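Local coordinates for Abbfa_003403 (PDB 4ZXH), which is a four-domain nonribosomal peptide synthetase that probably activates, carries and condenses amino acids and releases the peptide product through its thioesterase domain, at residues L61-S74 and Q84-F96. Sequence-based numbering, arbitrary orientation.
Sequences LEAVMHDYPLLRVS and QLIWDRVYPNIIF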
loop_
_atom_site.group_PDB
_atom_site.type_symbol
_atom_site.label_atom_id
_atom_site.label_comp_id
_atom_site.label_asym_id
_atom_site.label_seq_id
_atom_site.Cartn_x
_atom_site.Cartn_y
_atom_site.Cartn_z
ATOM N N LEU A 61 -38.787 1.184 27.536
ATOM C CA LEU A 61 -37.632 0.371 27.169
ATOM C C LEU A 61 -37.935 -1.129 27.212
ATOM O O LEU A 61 -37.716 -1.844 26.234
ATOM C CB LEU A 61 -36.448 0.673 28.094
ATOM C CG LEU A 61 -35.234 -0.230 27.850
ATOM C CD1 LEU A 61 -34.720 -0.038 26.455
ATOM C CD2 LEU A 61 -34.138 0.006 28.863
ATOM N N GLU A 62 -38.436 -1.599 28.350
ATOM C CA GLU A 62 -38.752 -3.013 28.531
ATOM C C GLU A 62 -39.819 -3.504 27.565
ATOM O O GLU A 62 -39.790 -4.660 27.142
ATOM C CB GLU A 62 -39.200 -3.283 29.971
ATOM C CG GLU A 62 -38.040 -3.483 30.941
ATOM C CD GLU A 62 -38.492 -3.635 32.389
ATOM O OE1 GLU A 62 -39.657 -3.302 32.708
ATOM O OE2 GLU A 62 -37.680 -4.098 33.214
ATOM N N ALA A 63 -40.755 -2.625 27.215
ATOM C CA ALA A 63 -41.856 -2.985 26.317
ATOM C C ALA A 63 -41.372 -3.092 24.877
ATOM O O ALA A 63 -41.793 -3.981 24.128
ATOM C CB ALA A 63 -42.970 -1.975 26.420
ATOM N N VAL A 64 -40.484 -2.175 24.500
ATOM C CA VAL A 64 -39.937 -2.161 23.163
ATOM C C VAL A 64 -39.058 -3.393 22.928
ATOM O O VAL A 64 -39.250 -4.111 21.940
ATOM C CB VAL A 64 -39.130 -0.880 22.897
ATOM C CG1 VAL A 64 -38.274 -1.067 21.672
ATOM C CG2 VAL A 64 -40.059 0.284 22.674
ATOM N N MET A 65 -38.115 -3.637 23.840
ATOM C CA MET A 65 -37.229 -4.800 23.770
ATOM C C MET A 65 -37.990 -6.127 23.616
ATOM O O MET A 65 -37.544 -7.040 22.921
ATOM C CB MET A 65 -36.345 -4.863 25.021
ATOM C CG MET A 65 -35.027 -4.094 24.951
ATOM S SD MET A 65 -34.016 -4.444 26.416
ATOM C CE MET A 65 -33.640 -6.168 26.089
ATOM N N HIS A 66 -39.130 -6.224 24.291
ATOM C CA HIS A 66 -39.988 -7.406 24.249
ATOM C C HIS A 66 -40.736 -7.542 22.925
ATOM O O HIS A 66 -40.902 -8.647 22.416
ATOM C CB HIS A 66 -40.997 -7.352 25.402
ATOM C CG HIS A 66 -41.981 -8.478 25.401
ATOM N ND1 HIS A 66 -43.140 -8.454 24.653
ATOM C CD2 HIS A 66 -41.983 -9.662 26.057
ATOM C CE1 HIS A 66 -43.816 -9.571 24.851
ATOM N NE2 HIS A 66 -43.135 -10.323 25.697
ATOM N N ASP A 67 -41.189 -6.415 22.380
ATOM C CA ASP A 67 -42.004 -6.415 21.170
ATOM C C ASP A 67 -41.218 -6.592 19.864
ATOM O O ASP A 67 -41.783 -7.026 18.857
ATOM C CB ASP A 67 -42.814 -5.121 21.089
ATOM C CG ASP A 67 -43.971 -5.083 22.077
ATOM O OD1 ASP A 67 -44.302 -6.128 22.680
ATOM O OD2 ASP A 67 -44.568 -3.999 22.234
ATOM N N TYR A 68 -39.931 -6.250 19.882
ATOM C CA TYR A 68 -39.097 -6.306 18.680
ATOM C C TYR A 68 -37.879 -7.211 18.899
ATOM O O TYR A 68 -36.837 -6.766 19.387
ATOM C CB TYR A 68 -38.657 -4.891 18.264
ATOM C CG TYR A 68 -39.825 -3.940 18.111
ATOM C CD1 TYR A 68 -40.980 -4.325 17.417
ATOM C CD2 TYR A 68 -39.796 -2.668 18.682
ATOM C CE1 TYR A 68 -42.064 -3.464 17.280
ATOM C CE2 TYR A 68 -40.880 -1.795 18.558
ATOM C CZ TYR A 68 -42.013 -2.197 17.858
ATOM O OH TYR A 68 -43.087 -1.328 17.738
ATOM N N PRO A 69 -38.019 -8.499 18.541
ATOM C CA PRO A 69 -36.976 -9.511 18.755
ATOM C C PRO A 69 -35.617 -9.129 18.161
ATOM O O PRO A 69 -34.597 -9.576 18.671
ATOM C CB PRO A 69 -37.544 -10.740 18.057
ATOM C CG PRO A 69 -39.031 -10.554 18.148
ATOM C CD PRO A 69 -39.249 -9.084 17.973
ATOM N N LEU A 70 -35.606 -8.307 17.117
ATOM C CA LEU A 70 -34.359 -7.852 16.513
ATOM C C LEU A 70 -33.436 -7.259 17.560
ATOM O O LEU A 70 -32.236 -7.496 17.539
ATOM C CB LEU A 70 -34.633 -6.821 15.415
ATOM C CG LEU A 70 -33.440 -6.327 14.589
ATOM C CD1 LEU A 70 -32.753 -7.463 13.882
ATOM C CD2 LEU A 70 -33.922 -5.361 13.555
ATOM N N LEU A 71 -34.014 -6.516 18.495
ATOM C CA LEU A 71 -33.254 -5.849 19.536
ATOM C C LEU A 71 -32.564 -6.805 20.513
ATOM O O LEU A 71 -31.777 -6.366 21.344
ATOM C CB LEU A 71 -34.171 -4.895 20.303
ATOM C CG LEU A 71 -34.600 -3.634 19.541
ATOM C CD1 LEU A 71 -35.469 -2.740 20.387
ATOM C CD2 LEU A 71 -33.378 -2.856 19.070
ATOM N N ARG A 72 -32.857 -8.099 20.414
ATOM C CA ARG A 72 -32.255 -9.107 21.285
ATOM C C ARG A 72 -31.323 -10.050 20.495
ATOM O O ARG A 72 -31.095 -11.198 20.877
ATOM C CB ARG A 72 -33.357 -9.902 22.015
ATOM C CG ARG A 72 -34.342 -9.020 22.821
ATOM C CD ARG A 72 -35.399 -9.783 23.655
ATOM N NE ARG A 72 -36.173 -10.780 22.904
ATOM C CZ ARG A 72 -37.345 -10.550 22.320
ATOM N NH1 ARG A 72 -37.909 -9.354 22.395
ATOM N NH2 ARG A 72 -37.966 -11.523 21.667
ATOM N N VAL A 73 -30.769 -9.548 19.395
ATOM C CA VAL A 73 -29.925 -10.344 18.502
ATOM C C VAL A 73 -28.416 -10.214 18.787
ATOM O O VAL A 73 -27.943 -9.153 19.182
ATOM C CB VAL A 73 -30.220 -9.945 17.032
ATOM C CG1 VAL A 73 -29.070 -10.282 16.097
ATOM C CG2 VAL A 73 -31.505 -10.591 16.560
ATOM N N SER A 74 -27.681 -11.311 18.614
ATOM C CA SER A 74 -26.219 -11.288 18.526
ATOM C C SER A 74 -25.819 -12.043 17.252
ATOM O O SER A 74 -26.642 -12.770 16.688
ATOM C CB SER A 74 -25.563 -11.900 19.777
ATOM O OG SER A 74 -25.510 -13.321 19.755
ATOM N N GLN A 84 -27.414 -15.433 13.235
ATOM C CA GLN A 84 -28.133 -14.491 14.105
ATOM C C GLN A 84 -28.832 -15.279 15.190
ATOM O O GLN A 84 -29.605 -16.198 14.896
ATOM C CB GLN A 84 -29.193 -13.696 13.343
ATOM C CG GLN A 84 -28.679 -12.614 12.461
ATOM C CD GLN A 84 -29.798 -11.870 11.768
ATOM O OE1 GLN A 84 -29.965 -10.672 11.963
ATOM N NE2 GLN A 84 -30.565 -12.575 10.940
ATOM N N LEU A 85 -28.590 -14.928 16.442
ATOM C CA LEU A 85 -29.330 -15.553 17.529
ATOM C C LEU A 85 -30.332 -14.555 18.130
ATOM O O LEU A 85 -29.976 -13.409 18.428
ATOM C CB LEU A 85 -28.375 -16.053 18.607
ATOM C CG LEU A 85 -27.174 -16.926 18.240
ATOM C CD1 LEU A 85 -26.478 -17.401 19.506
ATOM C CD2 LEU A 85 -27.569 -18.112 17.356
ATOM N N ILE A 86 -31.583 -14.981 18.294
ATOM C CA ILE A 86 -32.541 -14.208 19.080
ATOM C C ILE A 86 -32.547 -14.694 20.529
ATOM O O ILE A 86 -33.023 -15.782 20.823
ATOM C CB ILE A 86 -33.970 -14.294 18.512
ATOM C CG1 ILE A 86 -34.063 -13.608 17.144
ATOM C CG2 ILE A 86 -34.936 -13.618 19.459
ATOM C CD1 ILE A 86 -35.328 -13.937 16.382
ATOM N N TRP A 87 -31.990 -13.888 21.428
ATOM C CA TRP A 87 -31.989 -14.193 22.854
ATOM C C TRP A 87 -33.347 -13.885 23.472
ATOM O O TRP A 87 -33.996 -12.929 23.074
ATOM C CB TRP A 87 -30.904 -13.388 23.564
ATOM C CG TRP A 87 -29.537 -13.736 23.121
ATOM C CD1 TRP A 87 -28.849 -13.193 22.077
ATOM C CD2 TRP A 87 -28.677 -14.721 23.700
ATOM N NE1 TRP A 87 -27.606 -13.779 21.974
ATOM C CE2 TRP A 87 -27.482 -14.723 22.959
ATOM C CE3 TRP A 87 -28.801 -15.599 24.779
ATOM C CZ2 TRP A 87 -26.418 -15.564 23.262
ATOM C CZ3 TRP A 87 -27.745 -16.440 25.073
ATOM C CH2 TRP A 87 -26.568 -16.416 24.318
ATOM N N ASP A 88 -33.780 -14.675 24.447
ATOM C CA ASP A 88 -35.066 -14.412 25.093
ATOM C C ASP A 88 -35.043 -13.069 25.819
ATOM O O ASP A 88 -36.080 -12.428 26.001
ATOM C CB ASP A 88 -35.432 -15.534 26.073
ATOM C CG ASP A 88 -34.477 -15.625 27.254
ATOM O OD1 ASP A 88 -33.327 -15.131 27.155
ATOM O OD2 ASP A 88 -34.876 -16.209 28.287
ATOM N N ARG A 89 -33.852 -12.647 26.235
ATOM C CA ARG A 89 -33.694 -11.371 26.921
ATOM C C ARG A 89 -32.246 -10.903 26.918
ATOM O O ARG A 89 -31.324 -11.702 26.891
ATOM C CB ARG A 89 -34.205 -11.471 28.352
ATOM C CG ARG A 89 -33.329 -12.308 29.231
ATOM C CD ARG A 89 -33.903 -12.404 30.622
ATOM N NE ARG A 89 -35.211 -13.065 30.679
ATOM C CZ ARG A 89 -35.393 -14.372 30.890
ATOM N NH1 ARG A 89 -34.342 -15.180 31.037
ATOM N NH2 ARG A 89 -36.629 -14.880 30.939
ATOM N N VAL A 90 -32.064 -9.591 26.933
ATOM C CA VAL A 90 -30.745 -8.978 26.921
ATOM C C VAL A 90 -30.668 -7.923 28.026
ATOM O O VAL A 90 -31.625 -7.175 28.240
ATOM C CB VAL A 90 -30.450 -8.322 25.566
ATOM C CG1 VAL A 90 -29.090 -7.675 25.586
ATOM C CG2 VAL A 90 -30.498 -9.347 24.473
ATOM N N TYR A 91 -29.560 -7.846 28.749
ATOM C CA TYR A 91 -29.452 -6.757 29.703
ATOM C C TYR A 91 -29.058 -5.523 28.898
ATOM O O TYR A 91 -28.072 -5.540 28.176
ATOM C CB TYR A 91 -28.454 -7.065 30.829
ATOM C CG TYR A 91 -28.505 -6.059 31.980
ATOM C CD1 TYR A 91 -29.596 -6.018 32.848
ATOM C CD2 TYR A 91 -27.460 -5.157 32.201
ATOM C CE1 TYR A 91 -29.651 -5.101 33.892
ATOM C CE2 TYR A 91 -27.507 -4.244 33.248
ATOM C CZ TYR A 91 -28.605 -4.220 34.088
ATOM O OH TYR A 91 -28.664 -3.316 35.126
ATOM N N PRO A 92 -29.867 -4.458 28.983
ATOM C CA PRO A 92 -29.598 -3.272 28.167
ATOM C C PRO A 92 -28.297 -2.645 28.577
ATOM O O PRO A 92 -27.950 -2.669 29.762
ATOM C CB PRO A 92 -30.769 -2.333 28.486
ATOM C CG PRO A 92 -31.818 -3.213 29.116
ATOM C CD PRO A 92 -31.054 -4.287 29.836
ATOM N N ASN A 93 -27.583 -2.099 27.604
ATOM C CA ASN A 93 -26.354 -1.381 27.869
ATOM C C ASN A 93 -26.623 0.125 27.820
ATOM O O ASN A 93 -26.512 0.790 26.772
ATOM C CB ASN A 93 -25.276 -1.798 26.874
ATOM C CG ASN A 93 -23.945 -1.189 27.187
ATOM O OD1 ASN A 93 -23.818 -0.436 28.151
ATOM N ND2 ASN A 93 -22.936 -1.511 26.388
ATOM N N ILE A 94 -26.988 0.644 28.979
ATOM C CA ILE A 94 -27.364 2.034 29.161
ATOM C C ILE A 94 -26.382 2.735 30.102
ATOM O O ILE A 94 -26.339 2.446 31.301
ATOM C CB ILE A 94 -28.808 2.120 29.710
ATOM C CG1 ILE A 94 -29.772 1.552 28.675
ATOM C CG2 ILE A 94 -29.199 3.548 30.041
ATOM C CD1 ILE A 94 -31.196 1.843 28.987
ATOM N N ILE A 95 -25.586 3.639 29.534
ATOM C CA ILE A 95 -24.564 4.399 30.262
ATOM C C ILE A 95 -25.120 5.757 30.677
ATOM O O ILE A 95 -25.810 6.405 29.884
ATOM C CB ILE A 95 -23.310 4.640 29.410
ATOM C CG1 ILE A 95 -22.926 3.386 28.641
ATOM C CG2 ILE A 95 -22.143 5.062 30.290
ATOM C CD1 ILE A 95 -22.618 2.248 29.533
ATOM N N PHE A 96 -24.817 6.194 31.900
ATOM C CA PHE A 96 -25.365 7.444 32.416
ATOM C C PHE A 96 -24.307 8.288 33.110
ATOM O O PHE A 96 -23.772 7.884 34.128
ATOM C CB PHE A 96 -26.514 7.145 33.375
ATOM C CG PHE A 96 -27.188 8.371 33.918
ATOM C CD1 PHE A 96 -27.891 9.222 33.073
ATOM C CD2 PHE A 96 -27.135 8.663 35.284
ATOM C CE1 PHE A 96 -28.514 10.355 33.564
ATOM C CE2 PHE A 96 -27.757 9.790 35.796
ATOM C CZ PHE A 96 -28.450 10.643 34.930
#
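Arg72 holds Trp87 with its backbone carbonyl and its guanidinium, both bonds going to the backbone of Trp87, where the hairpin of strands 73-78 and 81-87 in the condensation domain opens toward helix 56-67. Trp87 N gives a hydrogen bond to Arg72 O, and Arg72 NE returns one to Trp87 O at 3.1 Å, with the oxygen at the edge of the guanidinium and close to its plane. A bend at chi3 (-52°) turns the guanidinium back over Pro69, whose CA lies against one face. Along the indole edge that also meets Arg72 O, Trp87 NE1 points at Ser74 OG over 3.1 Å in a nearly straight bond (172°), with the hydroxyl close to the ring plane. Ser74 and Leu85 form an antiparallel hydrogen-bonded pair, followed by the non-hydrogen-bonded pair Val73–Ile86, where Val73 CG2 meets Ile86 CG1 at 4.0 Å beside helix 179-187.

Beyond the hairpin the contact turns apolar. Val90 CG2 rests on Arg72 CA at 3.6 Å, Met65 SD lies 3.7 Å from Pro92 CG, the two side chains crossing at about a right angle, and Leu61 CD2 meets Ile94 CD1 tip to tip. The CG of Leu61 stands anti to its own nitrogen (chi1 175°), which carries CD2 to Ile94 and Pro92. Leu61 and Ile94 also touch the bound phospholipid. The chemistry thus divides in two: directional bonds fix Arg72 and the indole at the hairpin end, whereas nonpolar contacts join the helix to the chain entering strand 94-98, and the outermost pair, Leu61 and Ile94, lines part of the phospholipid pocket.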